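Local coordinates for protein ribonucleoside-diphosphate reductase (Pseudomonas aeruginosa, PDB 5IM3) that probably reduces ribonucleoside diphosphates to the deoxyribonucleotides needed for DNA synthesis, as the large, allosterically regulated, dATP-binding chain of a class I ribonucleotide reductase, at residues D305-H310 and S355-L360. Residues are numbered along the deposited sequence; the frame is centred on the assembly and turned at random.
Sequences DRYFIH and SSTPTL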
loop_
_atom_site.group_PDB
_atom_site.type_symbol
_atom_site.label_atom_id
_atom_site.label_comp_id
_atom_site.label_asym_id
_atom_site.label_seq_id
_atom_site.Cartn_x
_atom_site.Cartn_y
_atom_site.Cartn_z
ATOM N N ASP A 305 37.753 7.389 31.832
ATOM C CA ASP A 305 38.002 7.220 30.405
ATOM C C ASP A 305 38.312 8.549 29.729
ATOM O O ASP A 305 39.183 8.612 28.854
ATOM C CB ASP A 305 36.802 6.551 29.733
ATOM C CG ASP A 305 36.622 5.106 30.160
ATOM O OD1 ASP A 305 37.562 4.531 30.747
ATOM O OD2 ASP A 305 35.538 4.542 29.896
ATOM N N ARG A 306 37.626 9.622 30.121
ATOM C CA ARG A 306 37.639 10.850 29.333
ATOM C C ARG A 306 37.975 12.120 30.101
ATOM O O ARG A 306 38.361 13.103 29.458
ATOM C CB ARG A 306 36.281 11.048 28.640
ATOM C CG ARG A 306 35.989 9.999 27.573
ATOM C CD ARG A 306 34.681 10.266 26.840
ATOM N NE ARG A 306 33.515 10.145 27.714
ATOM C CZ ARG A 306 32.258 10.091 27.283
ATOM N NH1 ARG A 306 31.991 10.139 25.982
ATOM N NH2 ARG A 306 31.261 9.982 28.152
ATOM N N TYR A 307 37.858 12.151 31.429
ATOM C CA TYR A 307 38.027 13.399 32.164
ATOM C C TYR A 307 39.284 13.468 33.019
ATOM O O TYR A 307 39.838 14.558 33.179
ATOM C CB TYR A 307 36.801 13.657 33.049
ATOM C CG TYR A 307 35.593 14.104 32.254
ATOM C CD1 TYR A 307 35.338 15.452 32.045
ATOM C CD2 TYR A 307 34.722 13.178 31.694
ATOM C CE1 TYR A 307 34.242 15.868 31.311
ATOM C CE2 TYR A 307 33.622 13.584 30.957
ATOM C CZ TYR A 307 33.390 14.930 30.769
ATOM O OH TYR A 307 32.302 15.350 30.039
ATOM N N PHE A 308 39.758 12.352 33.569
ATOM C CA PHE A 308 40.952 12.395 34.406
ATOM C C PHE A 308 42.184 12.731 33.575
ATOM O O PHE A 308 42.379 12.203 32.477
ATOM C CB PHE A 308 41.158 11.054 35.118
ATOM C CG PHE A 308 40.156 10.772 36.209
ATOM C CD1 PHE A 308 39.366 11.782 36.737
ATOM C CD2 PHE A 308 40.014 9.489 36.715
ATOM C CE1 PHE A 308 38.456 11.519 37.736
ATOM C CE2 PHE A 308 39.102 9.218 37.718
ATOM C CZ PHE A 308 38.322 10.234 38.229
ATOM N N ILE A 309 43.023 13.620 34.114
ATOM C CA ILE A 309 44.256 13.998 33.437
ATOM C C ILE A 309 45.201 12.804 33.392
ATOM O O ILE A 309 45.253 11.983 34.318
ATOM C CB ILE A 309 44.912 15.204 34.137
ATOM C CG1 ILE A 309 43.985 16.427 34.100
ATOM C CG2 ILE A 309 46.259 15.538 33.495
ATOM C CD1 ILE A 309 43.707 16.954 32.726
ATOM N N HIS A 310 45.973 12.713 32.312
ATOM C CA HIS A 310 46.799 11.544 32.054
ATOM C C HIS A 310 48.032 11.945 31.259
ATOM O O HIS A 310 48.080 13.013 30.644
ATOM C CB HIS A 310 46.011 10.478 31.286
ATOM C CG HIS A 310 45.342 11.006 30.055
ATOM N ND1 HIS A 310 45.966 11.047 28.826
ATOM C CD2 HIS A 310 44.111 11.538 29.869
ATOM C CE1 HIS A 310 45.143 11.570 27.935
ATOM N NE2 HIS A 310 44.012 11.877 28.542
ATOM N N SER A 355 29.215 20.870 37.524
ATOM C CA SER A 355 29.505 21.798 36.449
ATOM C C SER A 355 29.323 21.106 35.103
ATOM O O SER A 355 29.303 19.876 35.001
ATOM C CB SER A 355 30.929 22.335 36.583
ATOM O OG SER A 355 31.136 22.903 37.866
ATOM N N SER A 356 29.187 21.919 34.060
ATOM C CA SER A 356 29.015 21.388 32.721
ATOM C C SER A 356 30.264 20.629 32.280
ATOM O O SER A 356 31.352 20.776 32.845
ATOM C CB SER A 356 28.723 22.517 31.736
ATOM O OG SER A 356 29.805 23.430 31.700
ATOM N N THR A 357 30.089 19.815 31.242
ATOM C CA THR A 357 31.187 19.034 30.676
ATOM C C THR A 357 32.422 19.865 30.352
ATOM O O THR A 357 33.531 19.440 30.716
ATOM C CB THR A 357 30.658 18.298 29.435
ATOM O OG1 THR A 357 29.995 17.094 29.851
ATOM C CG2 THR A 357 31.774 17.950 28.456
ATOM N N PRO A 358 32.328 21.019 29.682
ATOM C CA PRO A 358 33.563 21.771 29.395
ATOM C C PRO A 358 34.246 22.300 30.643
ATOM O O PRO A 358 35.480 22.308 30.705
ATOM C CB PRO A 358 33.087 22.904 28.469
ATOM C CG PRO A 358 31.645 23.043 28.742
ATOM C CD PRO A 358 31.148 21.663 29.081
ATOM N N THR A 359 33.485 22.750 31.642
ATOM C CA THR A 359 34.108 23.186 32.886
ATOM C C THR A 359 34.862 22.035 33.537
ATOM O O THR A 359 36.041 22.164 33.880
ATOM C CB THR A 359 33.057 23.754 33.843
ATOM O OG1 THR A 359 32.523 24.968 33.304
ATOM C CG2 THR A 359 33.666 24.051 35.208
ATOM N N LEU A 360 34.197 20.888 33.694
ATOM C CA LEU A 360 34.849 19.723 34.282
ATOM C C LEU A 360 36.138 19.372 33.554
ATOM O O LEU A 360 37.129 18.982 34.183
ATOM C CB LEU A 360 33.894 18.529 34.263
ATOM C CG LEU A 360 32.701 18.606 35.215
ATOM C CD1 LEU A 360 31.838 17.380 35.032
ATOM C CD2 LEU A 360 33.170 18.737 36.664
#
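Tyr307 meets the first turn of helix 357-362 through a phenol-to-threonine hydrogen bond: its OH lies 2.9 Å from OG1 of Thr357, and either hydroxyl could be the donor. The same phenol oxygen also touches the methyl of that threonine, at 3.1 Å from Thr357 CG2, so both branches of the side chain face the end of the tyrosine, and the two side chains cross at about a right angle. Farther back, Tyr307 CE1 lies 3.7 Å from Thr357 O, with that oxygen at the ring edge and in its plane. Leu360 adds an apolar contact by its CB, 4.0 Å from Tyr307 CE1, reached obliquely. Tyr307 accounts for most of the 153 Å² buried between the segments. Its CG is anti to the carbonyl carbon and beside the backbone N (chi1 -74°), which carries the ring toward helix 357-362; the nearest CA atoms, those of Tyr307 and Leu360, are 7.4 Å apart. On the other segment Ser356 occupies the N-cap position, and Ser356 O accepts a hydrogen bond from Leu360 N (3.0 Å), closing the first turn. Within the all-alpha region, the contact joins the C-terminal part of helix 297-307 to the start of helix 357-362, just after strand 353-355, while helix 773-779 packs on all three residues through Thr774, Ile775 and Ile778, and Phe322 of helix 319-330 also touches Tyr307.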